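Local coordinates for protein polyketide synthase PksL (Bacillus subtilis, PDB 5E1V) that probably dehydrates beta-hydroxyacyl intermediates during bacillaene assembly, acting through a monomeric dehydratase domain of a split trans-AT polyketide synthase module, at residues 9-12 against 13-17; 30-33 against 34-37; 144-148 against 149-153; 235-239 against 240-244. All coordinates share one frame; numbering follows the deposited sequence.

Contact 1 (9-12 against 13-17); sequences LTLS and LKNPF
S12 grips the residues that follow it with two oxygens, a compact example of how a strand end can be folded into a helix start. Its OG accepts from K14 N at 3.1 Å, a nearly straight bond (160°) two residues ahead that defines an ST turn, while its carbonyl O takes N15 N at 3.1 Å from above the carbonyl plane and closes a type I turn. With chi1 at 79° the hydroxyl lies between the backbone N and carbonyl carbon of its own residue, facing the K14 amide. K14 CB rests 3.4 Å from that same OG before its chain leads away. Were an alanine to stand here, the K14 amide would probably lose its side-chain acceptor and the turn would be freer to flex. Next comes N15, whose amide group is split between two tasks. Its ND2 lies 3.7 Å from L11 CD2, the two side chains running alongside each other, and donates to a water at 2.9 Å that in turn donates to T10 O. Its OD1 caps helix 16-19, accepting a weak bond from F17 N (2.8 Å) and a hydrogen bond from I18 N. Farther out, L11 packs on L63 and L73, and the F17 ring meets Y155 edge-to-face. Side-chain oxygens thus take up main-chain amides at both the turn and the helix start, where regular secondary-structure partners are lacking.

Contact 2 (30-33 against 34-37); sequences PGLA and YIDI
The ring of Y34 lies against the carbonyl of G31, its CD2 only 3.2 Å from G31 O and the ring oblique to it. This follows from chi1 of -77°, which sets CG beside the residue's own backbone N and turns the ring back toward the preceding loop. The same oxygen receives Y34 N in a weak bond of 3.3 Å and also the hydroxyl of Y220. A serine in place of Y34 would probably remove the ring wall beside this carbonyl and open a gap in the buried interior. I37 folds back likewise: with CG1 anti to its carbonyl carbon (chi1 -72°), both CG1 and CD1 settle beside A33 O, the latter at 3.5 Å. Its amide meets that oxygen at 3.2 Å in a straight bond lying in the carbonyl plane, the first regular turn of helix 34-44. I35 sends CD1 to within 4.5 Å of L32 CD2, a loose apolar touch. D36 carries its carboxylate away to the amides of M187 and F188 and to Q40, whereas its own N reaches L32 O through a water 3.0 Å away. P30 fills the proline place of the dehydratase HxxxGxxxxP motif. Around the turn, helix 190-203 meets P30, L32 and A33, and strands 215-225 and 262-273 press on L32 and I35, so the start of helix 34-44 is wedged between helix 190-203 and these two strands.

Contact 3 (144-148 against 149-153); sequences QCRRQ and ELVHS
C145 and L150 meet across the end of helix 138-147 by both backbone and side chain. Of the main-chain bonds, L150 N reaches back to C145 O at 2.9 Å, and inside that loop E149 N bonds to R146 O at 3.0 Å; both donors come from above the carbonyl plane. The apolar contacts run alongside: L150 CD2 lies 4.0 Å from C145 SG, brought there by a leucine chi1 of 170° that places CG beside its own carbonyl carbon. R146 crosses V151 at about a right angle, its CD 4.2 Å from V151 CG1. Among the polar side chains, Q148 NE2 donates to Q144 OE1 at 3.0 Å, one helical turn back, with the donor tilted from the carbonyl plane. A water bridges R146 NH1 and H152 O, the latter 2.7 Å away. H152 meets H21 edge-to-face and bonds weakly to D194; dehydratases of this family use a catalytic histidine and aspartate, and H21 and D194 are consistent with that pair. The paired bonds, with E149 at positive phi (69°) and the hydrophobic C145-L150 touch beside them, make a Schellman motif, which ends the helix and turns the chain into strand 150-152.

Contact 4 (235-239 against 240-244); sequences TRIKR and SSVRR
I237 and V242 cross at about a right angle, with I237 CG2 pressed against V242 CG1 at 3.4 Å, closer than usual for two carbons. With CG1 anti to the carbonyl carbon (chi1 -55°), the other valine branch, CG2, falls between the backbone N and the carbonyl carbon and rests against the R239 backbone, 3.1 Å from R239 O. Beside this apolar pair S241 points its hydroxyl at K238 O, donating at 2.7 Å in the carbonyl plane and on a lone pair. S241 N adds a second bond to that oxygen at 2.9 Å from above the plane, so one serine holds the carbonyl twice. V242 N closes the turn on R239 O at 3.1 Å. K238 runs back along the strand, its CE 3.3 Å above one face of the R236 guanidinium and offset toward its rim; E254 pairs with both charges. R239 reaches E166 O instead. The short 3-10 turn interrupts strand 232-245 without parting it from its neighbours: the R239 backbone still bonds to that of D167 and the R243 backbone to that of Y250, while I237 touches L253 and V242 touches V251 of strand 248-256, and L203 of helix 190-203 touches I237, R239 and V242.

In the fold
All four contacts are changes of course in the chain: strand to helix in contact 1, loop to helix in contact 2, helix to strand in contact 3, and a break within a strand in contact 4. Contacts 1 and 2 touch, L9 CD1 lying 3.8 Å from I37 CG2 and F17 CB 4.0 Å from P30 CD, with centres about 13 Å apart. Contact 2 is the buried one, its centre about 5 Å from that of the chain; contacts 1 and 4 lie on opposite sides of the latter, their centres about 31 Å apart. Helix 190-203 touches all four. D194, on that helix and probably in the active site, meets both P30 of contact 2 and H152 of contact 3.

Contact 1 (9-12 against 13-17)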
loop_
_atom_site.group_PDB
_atom_site.type_symbol
_atom_site.label_atom_id
_atom_site.label_comp_id
_atom_site.label_asym_id
_atom_site.label_seq_id
_atom_site.Cartn_x
_atom_site.Cartn_y
_atom_site.Cartn_z
ATOM N N LEU A 9 -16.050 8.551 0.789
ATOM C CA LEU A 9 -15.369 8.382 -0.486
ATOM C C LEU A 9 -16.330 7.641 -1.425
ATOM O O LEU A 9 -17.048 6.759 -0.966
ATOM C CB LEU A 9 -14.086 7.551 -0.320
ATOM C CG LEU A 9 -12.947 8.096 0.523
ATOM C CD1 LEU A 9 -11.647 7.288 0.274
ATOM C CD2 LEU A 9 -12.641 9.554 0.219
ATOM N N THR A 10 -16.367 8.014 -2.705
ATOM C CA THR A 10 -17.174 7.248 -3.671
ATOM C C THR A 10 -16.240 6.483 -4.577
ATOM O O THR A 10 -15.470 7.039 -5.351
ATOM C CB THR A 10 -18.185 8.107 -4.430
ATOM O OG1 THR A 10 -17.470 8.980 -5.313
ATOM C CG2 THR A 10 -19.000 8.907 -3.450
ATOM N N LEU A 11 -16.266 5.180 -4.428
ATOM C CA LEU A 11 -15.260 4.334 -5.069
ATOM C C LEU A 11 -15.967 3.497 -6.138
ATOM O O LEU A 11 -17.001 2.840 -5.850
ATOM C CB LEU A 11 -14.630 3.451 -4.049
ATOM C CG LEU A 11 -13.860 4.274 -2.999
ATOM C CD1 LEU A 11 -13.415 3.340 -1.882
ATOM C CD2 LEU A 11 -12.684 4.934 -3.631
ATOM N N SER A 12 -15.410 3.578 -7.341
ATOM C CA SER A 12 -16.037 2.963 -8.545
ATOM C C SER A 12 -14.892 2.740 -9.577
ATOM O O SER A 12 -13.743 3.061 -9.305
ATOM C CB SER A 12 -17.108 3.901 -9.082
ATOM O OG SER A 12 -16.511 4.943 -9.823
ATOM N N LEU A 13 -15.211 2.222 -10.775
ATOM C CA LEU A 13 -14.275 2.141 -11.871
ATOM C C LEU A 13 -13.785 3.486 -12.426
ATOM O O LEU A 13 -12.868 3.541 -13.219
ATOM C CB LEU A 13 -14.910 1.281 -13.022
ATOM C CG LEU A 13 -14.694 -0.233 -12.900
ATOM C CD1 LEU A 13 -15.222 -0.868 -11.623
ATOM C CD2 LEU A 13 -15.360 -0.930 -14.129
ATOM N N LYS A 14 -14.349 4.570 -11.966
ATOM C CA LYS A 14 -13.863 5.910 -12.329
ATOM C C LYS A 14 -12.566 6.236 -11.600
ATOM O O LYS A 14 -11.864 7.097 -12.019
ATOM C CB LYS A 14 -14.884 6.980 -11.961
ATOM C CG LYS A 14 -16.113 6.910 -12.878
ATOM C CD LYS A 14 -16.602 8.273 -13.322
ATOM C CE LYS A 14 -17.564 8.173 -14.505
ATOM N NZ LYS A 14 -18.869 7.620 -14.101
ATOM N N ASN A 15 -12.312 5.556 -10.489
ATOM C CA ASN A 15 -11.105 5.695 -9.729
ATOM C C ASN A 15 -10.022 4.934 -10.462
ATOM O O ASN A 15 -10.179 3.738 -10.756
ATOM C CB ASN A 15 -11.314 5.062 -8.333
ATOM C CG ASN A 15 -10.087 5.113 -7.461
ATOM O OD1 ASN A 15 -9.045 4.487 -7.710
ATOM N ND2 ASN A 15 -10.247 5.780 -6.324
ATOM N N PRO A 16 -8.884 5.603 -10.747
ATOM C CA PRO A 16 -7.894 4.928 -11.591
ATOM C C PRO A 16 -7.219 3.743 -10.910
ATOM O O PRO A 16 -6.734 2.851 -11.639
ATOM C CB PRO A 16 -6.899 6.040 -11.922
ATOM C CG PRO A 16 -6.982 6.982 -10.797
ATOM C CD PRO A 16 -8.390 6.901 -10.245
ATOM N N PHE A 17 -7.145 3.712 -9.556
ATOM C CA PHE A 17 -6.535 2.542 -8.915
ATOM C C PHE A 17 -7.441 1.316 -9.082
ATOM O O PHE A 17 -6.986 0.244 -9.353
ATOM C CB PHE A 17 -6.252 2.830 -7.421
ATOM C CG PHE A 17 -5.332 4.033 -7.203
ATOM C CD1 PHE A 17 -4.021 3.993 -7.577
ATOM C CD2 PHE A 17 -5.828 5.234 -6.707
ATOM C CE1 PHE A 17 -3.123 5.084 -7.377
ATOM C CE2 PHE A 17 -4.968 6.344 -6.548
ATOM C CZ PHE A 17 -3.601 6.252 -6.910
HETATM O O HOH W 1 -12.399 7.746 -6.096
#

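Contact 2 (30-33 against 34-37)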
loop_
_atom_site.group_PDB
_atom_site.type_symbol
_atom_site.label_atom_id
_atom_site.label_comp_id
_atom_site.label_asym_id
_atom_site.label_seq_id
_atom_site.Cartn_x
_atom_site.Cartn_y
_atom_site.Cartn_z
ATOM N N PRO A 30 -6.510 -1.548 -4.314
ATOM C CA PRO A 30 -5.412 -2.203 -3.597
ATOM C C PRO A 30 -5.488 -1.879 -2.120
ATOM O O PRO A 30 -5.748 -0.753 -1.690
ATOM C CB PRO A 30 -4.118 -1.662 -4.264
ATOM C CG PRO A 30 -4.560 -1.028 -5.526
ATOM C CD PRO A 30 -6.002 -0.613 -5.327
ATOM N N GLY A 31 -5.337 -2.916 -1.322
ATOM C CA GLY A 31 -5.395 -2.736 0.099
ATOM C C GLY A 31 -4.340 -1.748 0.569
ATOM O O GLY A 31 -4.523 -1.153 1.565
ATOM N N LEU A 32 -3.220 -1.634 -0.126
ATOM C CA LEU A 32 -2.107 -0.725 0.285
ATOM C C LEU A 32 -2.449 0.780 0.019
ATOM O O LEU A 32 -1.773 1.655 0.495
ATOM C CB LEU A 32 -0.807 -1.096 -0.387
ATOM C CG LEU A 32 -0.199 -2.400 0.202
ATOM C CD1 LEU A 32 0.925 -2.839 -0.705
ATOM C CD2 LEU A 32 0.329 -2.108 1.595
ATOM N N ALA A 33 -3.571 1.000 -0.662
ATOM C CA ALA A 33 -4.096 2.329 -0.905
ATOM C C ALA A 33 -4.721 2.931 0.307
ATOM O O ALA A 33 -4.935 4.129 0.372
ATOM C CB ALA A 33 -5.084 2.289 -2.073
ATOM N N TYR A 34 -5.026 2.115 1.331
ATOM C CA TYR A 34 -5.601 2.686 2.583
ATOM C C TYR A 34 -4.661 3.648 3.304
ATOM O O TYR A 34 -5.120 4.454 4.162
ATOM C CB TYR A 34 -6.043 1.524 3.526
ATOM C CG TYR A 34 -7.311 0.868 3.128
ATOM C CD1 TYR A 34 -8.446 1.587 2.994
ATOM C CD2 TYR A 34 -7.363 -0.492 2.877
ATOM C CE1 TYR A 34 -9.686 0.967 2.679
ATOM C CE2 TYR A 34 -8.543 -1.143 2.561
ATOM C CZ TYR A 34 -9.718 -0.446 2.511
ATOM O OH TYR A 34 -10.883 -1.054 2.158
ATOM N N ILE A 35 -3.355 3.466 3.163
ATOM C CA ILE A 35 -2.374 4.387 3.814
ATOM C C ILE A 35 -2.590 5.853 3.351
ATOM O O ILE A 35 -2.785 6.777 4.162
ATOM C CB ILE A 35 -0.935 3.941 3.556
ATOM C CG1 ILE A 35 -0.748 2.536 4.202
ATOM C CG2 ILE A 35 0.009 4.939 4.139
ATOM C CD1 ILE A 35 0.461 1.814 3.731
ATOM N N ASP A 36 -2.640 5.998 2.006
ATOM C CA ASP A 36 -2.941 7.315 1.421
ATOM C C ASP A 36 -4.294 7.841 1.850
ATOM O O ASP A 36 -4.364 8.996 2.337
ATOM C CB ASP A 36 -2.734 7.362 -0.072
ATOM C CG ASP A 36 -2.755 8.795 -0.567
ATOM O OD1 ASP A 36 -1.736 9.483 -0.354
ATOM O OD2 ASP A 36 -3.828 9.187 -1.052
ATOM N N ILE A 37 -5.344 7.013 1.740
ATOM C CA ILE A 37 -6.676 7.363 2.155
ATOM C C ILE A 37 -6.671 7.977 3.590
ATOM O O ILE A 37 -7.137 9.123 3.804
ATOM C CB ILE A 37 -7.658 6.201 1.973
ATOM C CG1 ILE A 37 -7.954 5.972 0.486
ATOM C CG2 ILE A 37 -8.912 6.427 2.796
ATOM C CD1 ILE A 37 -8.418 4.601 0.161
HETATM O O HOH W 2 -1.449 4.321 -0.118
#

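Contact 3 (144-148 against 149-153)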
loop_
_atom_site.group_PDB
_atom_site.type_symbol
_atom_site.label_atom_id
_atom_site.label_comp_id
_atom_site.label_asym_id
_atom_site.label_seq_id
_atom_site.Cartn_x
_atom_site.Cartn_y
_atom_site.Cartn_z
ATOM N N GLN A 144 4.856 -11.801 -14.371
ATOM C CA GLN A 144 4.495 -12.916 -13.501
ATOM C C GLN A 144 3.187 -12.744 -12.722
ATOM O O GLN A 144 2.411 -13.706 -12.546
ATOM C CB GLN A 144 5.667 -13.222 -12.527
ATOM C CG GLN A 144 5.488 -14.423 -11.575
ATOM C CD GLN A 144 5.197 -15.804 -12.233
ATOM O OE1 GLN A 144 4.234 -16.509 -11.879
ATOM N NE2 GLN A 144 6.033 -16.191 -13.155
ATOM N N CYS A 145 2.938 -11.545 -12.183
ATOM C CA CYS A 145 1.659 -11.286 -11.543
ATOM C C CYS A 145 0.444 -11.664 -12.416
ATOM O O CYS A 145 -0.471 -12.340 -11.946
ATOM C CB CYS A 145 1.573 -9.827 -11.150
ATOM S SG CYS A 145 2.793 -9.408 -9.880
ATOM N N ARG A 146 0.496 -11.233 -13.671
ATOM C CA ARG A 146 -0.545 -11.463 -14.643
ATOM C C ARG A 146 -0.747 -12.972 -14.904
ATOM O O ARG A 146 -1.868 -13.421 -15.050
ATOM C CB ARG A 146 -0.220 -10.735 -15.935
ATOM C CG ARG A 146 -0.134 -9.230 -15.790
ATOM C CD ARG A 146 -0.374 -8.487 -17.112
ATOM N NE ARG A 146 0.584 -8.765 -18.181
ATOM C CZ ARG A 146 1.816 -8.287 -18.233
ATOM N NH1 ARG A 146 2.272 -7.529 -17.240
ATOM N NH2 ARG A 146 2.623 -8.588 -19.255
ATOM N N ARG A 147 0.333 -13.747 -14.867
ATOM C CA ARG A 147 0.201 -15.206 -14.931
ATOM C C ARG A 147 -0.526 -15.772 -13.698
ATOM O O ARG A 147 -1.183 -16.798 -13.788
ATOM C CB ARG A 147 1.575 -15.860 -15.041
ATOM C CG ARG A 147 2.296 -15.585 -16.322
ATOM C CD ARG A 147 3.515 -16.513 -16.410
ATOM N NE ARG A 147 4.474 -16.029 -17.404
ATOM C CZ ARG A 147 5.588 -15.350 -17.146
ATOM N NH1 ARG A 147 5.939 -15.014 -15.900
ATOM N NH2 ARG A 147 6.359 -14.986 -18.153
ATOM N N GLN A 148 -0.420 -15.096 -12.546
ATOM C CA GLN A 148 -1.171 -15.488 -11.363
ATOM C C GLN A 148 -2.503 -14.677 -11.234
ATOM O O GLN A 148 -3.104 -14.659 -10.209
ATOM C CB GLN A 148 -0.270 -15.375 -10.117
ATOM C CG GLN A 148 1.090 -16.059 -10.273
ATOM C CD GLN A 148 1.949 -16.065 -8.987
ATOM O OE1 GLN A 148 1.480 -16.377 -7.917
ATOM N NE2 GLN A 148 3.211 -15.726 -9.129
ATOM N N GLU A 149 -2.938 -14.066 -12.334
ATOM C CA GLU A 149 -4.233 -13.410 -12.482
ATOM C C GLU A 149 -4.349 -12.134 -11.648
ATOM O O GLU A 149 -5.442 -11.704 -11.292
ATOM C CB GLU A 149 -5.375 -14.337 -12.132
ATOM C CG GLU A 149 -5.371 -15.666 -12.873
ATOM C CD GLU A 149 -6.688 -16.393 -12.660
ATOM O OE1 GLU A 149 -7.762 -15.829 -13.034
ATOM O OE2 GLU A 149 -6.653 -17.498 -12.079
ATOM N N LEU A 150 -3.213 -11.549 -11.354
ATOM C CA LEU A 150 -3.163 -10.193 -10.753
ATOM C C LEU A 150 -2.682 -9.274 -11.851
ATOM O O LEU A 150 -1.556 -9.425 -12.295
ATOM C CB LEU A 150 -2.164 -10.210 -9.588
ATOM C CG LEU A 150 -1.779 -8.868 -8.958
ATOM C CD1 LEU A 150 -3.023 -8.174 -8.394
ATOM C CD2 LEU A 150 -0.670 -9.037 -7.899
ATOM N N VAL A 151 -3.505 -8.291 -12.268
ATOM C CA VAL A 151 -3.228 -7.479 -13.447
ATOM C C VAL A 151 -3.267 -5.966 -13.130
ATOM O O VAL A 151 -4.345 -5.367 -13.054
ATOM C CB VAL A 151 -4.272 -7.799 -14.547
ATOM C CG1 VAL A 151 -4.050 -6.955 -15.805
ATOM C CG2 VAL A 151 -4.363 -9.300 -14.787
ATOM N N HIS A 152 -2.089 -5.374 -12.995
ATOM C CA HIS A 152 -1.914 -3.948 -12.908
ATOM C C HIS A 152 -1.767 -3.409 -14.348
ATOM O O HIS A 152 -1.124 -4.039 -15.194
ATOM C CB HIS A 152 -0.660 -3.558 -12.144
ATOM C CG HIS A 152 -0.505 -4.180 -10.805
ATOM N ND1 HIS A 152 -0.180 -5.501 -10.631
ATOM C CD2 HIS A 152 -0.547 -3.630 -9.570
ATOM C CE1 HIS A 152 -0.029 -5.740 -9.333
ATOM N NE2 HIS A 152 -0.265 -4.622 -8.671
ATOM N N SER A 153 -2.367 -2.281 -14.623
ATOM C CA SER A 153 -2.215 -1.655 -15.921
ATOM C C SER A 153 -2.054 -0.202 -15.657
ATOM O O SER A 153 -2.455 0.299 -14.589
ATOM C CB SER A 153 -3.472 -1.928 -16.764
ATOM O OG SER A 153 -4.617 -1.448 -16.076
HETATM O O HOH W 3 0.837 -5.892 -15.237
#

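Contact 4 (235-239 against 240-244)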
loop_
_atom_site.group_PDB
_atom_site.type_symbol
_atom_site.label_atom_id
_atom_site.label_comp_id
_atom_site.label_asym_id
_atom_site.label_seq_id
_atom_site.Cartn_x
_atom_site.Cartn_y
_atom_site.Cartn_z
ATOM N N THR A 235 12.789 1.460 -2.226
ATOM C CA THR A 235 12.308 0.549 -1.169
ATOM C C THR A 235 13.223 -0.651 -0.902
ATOM O O THR A 235 13.469 -1.507 -1.788
ATOM C CB THR A 235 10.923 -0.017 -1.468
ATOM O OG1 THR A 235 10.044 1.069 -1.735
ATOM C CG2 THR A 235 10.437 -0.887 -0.300
ATOM N N ARG A 236 13.598 -0.809 0.360
ATOM C CA ARG A 236 14.436 -1.937 0.707
ATOM C C ARG A 236 13.628 -2.918 1.484
ATOM O O ARG A 236 12.838 -2.541 2.359
ATOM C CB ARG A 236 15.622 -1.499 1.562
ATOM C CG ARG A 236 16.485 -2.706 1.965
ATOM C CD ARG A 236 17.632 -2.304 2.835
ATOM N NE ARG A 236 17.213 -1.802 4.131
ATOM C CZ ARG A 236 18.006 -1.052 4.892
ATOM N NH1 ARG A 236 19.251 -0.796 4.493
ATOM N NH2 ARG A 236 17.599 -0.600 6.057
ATOM N N ILE A 237 13.799 -4.181 1.137
ATOM C CA ILE A 237 13.200 -5.238 1.854
ATOM C C ILE A 237 14.349 -6.176 2.222
ATOM O O ILE A 237 15.044 -6.681 1.323
ATOM C CB ILE A 237 12.160 -5.973 0.996
ATOM C CG1 ILE A 237 11.101 -4.954 0.506
ATOM C CG2 ILE A 237 11.530 -7.093 1.813
ATOM C CD1 ILE A 237 10.507 -5.234 -0.825
ATOM N N LYS A 238 14.516 -6.395 3.518
ATOM C CA LYS A 238 15.545 -7.295 4.029
ATOM C C LYS A 238 15.028 -8.702 4.145
ATOM O O LYS A 238 13.898 -8.975 4.654
ATOM C CB LYS A 238 16.050 -6.805 5.394
ATOM C CG LYS A 238 16.707 -5.431 5.439
ATOM C CD LYS A 238 17.430 -5.289 6.791
ATOM C CE LYS A 238 17.649 -3.856 7.239
ATOM N NZ LYS A 238 16.387 -3.172 7.693
ATOM N N ARG A 239 15.849 -9.676 3.713
ATOM C CA ARG A 239 15.395 -11.076 3.790
ATOM C C ARG A 239 15.035 -11.445 5.223
ATOM O O ARG A 239 14.117 -12.244 5.465
ATOM C CB ARG A 239 16.482 -12.057 3.230
ATOM C CG ARG A 239 15.982 -13.477 2.968
ATOM C CD ARG A 239 17.115 -14.362 2.476
ATOM N NE ARG A 239 17.801 -13.800 1.326
ATOM C CZ ARG A 239 17.326 -13.763 0.080
ATOM N NH1 ARG A 239 16.121 -14.244 -0.225
ATOM N NH2 ARG A 239 18.059 -13.199 -0.880
ATOM N N SER A 240 15.739 -10.859 6.192
ATOM C CA SER A 240 15.500 -11.188 7.604
ATOM C C SER A 240 14.095 -10.799 8.081
ATOM O O SER A 240 13.624 -11.320 9.097
ATOM C CB SER A 240 16.547 -10.532 8.506
ATOM O OG SER A 240 16.548 -9.125 8.370
ATOM N N SER A 241 13.453 -9.876 7.347
ATOM C CA SER A 241 12.091 -9.414 7.638
ATOM C C SER A 241 10.994 -10.256 6.954
ATOM O O SER A 241 9.810 -10.213 7.345
ATOM C CB SER A 241 11.937 -7.950 7.198
ATOM O OG SER A 241 11.735 -7.839 5.796
ATOM N N VAL A 242 11.362 -11.002 5.919
ATOM C CA VAL A 242 10.361 -11.666 5.113
ATOM C C VAL A 242 10.256 -13.082 5.596
ATOM O O VAL A 242 11.277 -13.732 5.844
ATOM C CB VAL A 242 10.689 -11.607 3.611
ATOM C CG1 VAL A 242 10.886 -10.152 3.161
ATOM C CG2 VAL A 242 11.942 -12.419 3.266
ATOM N N ARG A 243 9.036 -13.562 5.760
ATOM C CA ARG A 243 8.856 -14.934 6.104
ATOM C C ARG A 243 7.519 -15.417 5.573
ATOM O O ARG A 243 6.663 -14.606 5.220
ATOM C CB ARG A 243 9.046 -15.127 7.616
ATOM C CG ARG A 243 7.801 -14.994 8.468
ATOM C CD ARG A 243 8.167 -14.846 9.932
ATOM N NE ARG A 243 7.266 -13.921 10.633
ATOM C CZ ARG A 243 7.275 -12.600 10.465
ATOM N NH1 ARG A 243 8.135 -12.024 9.620
ATOM N NH2 ARG A 243 6.425 -11.829 11.137
ATOM N N ARG A 244 7.371 -16.730 5.426
ATOM C CA ARG A 244 6.040 -17.375 5.233
ATOM C C ARG A 244 5.687 -18.366 6.330
ATOM O O ARG A 244 6.499 -19.234 6.659
ATOM C CB ARG A 244 5.960 -18.093 3.886
ATOM C CG ARG A 244 4.597 -18.769 3.612
ATOM C CD ARG A 244 4.609 -19.505 2.274
ATOM N NE ARG A 244 5.476 -20.685 2.356
ATOM C CZ ARG A 244 5.111 -21.833 2.932
ATOM N NH1 ARG A 244 3.891 -21.995 3.431
ATOM N NH2 ARG A 244 5.976 -22.846 2.992
HETATM O O HOH W 4 13.082 -4.648 5.380
#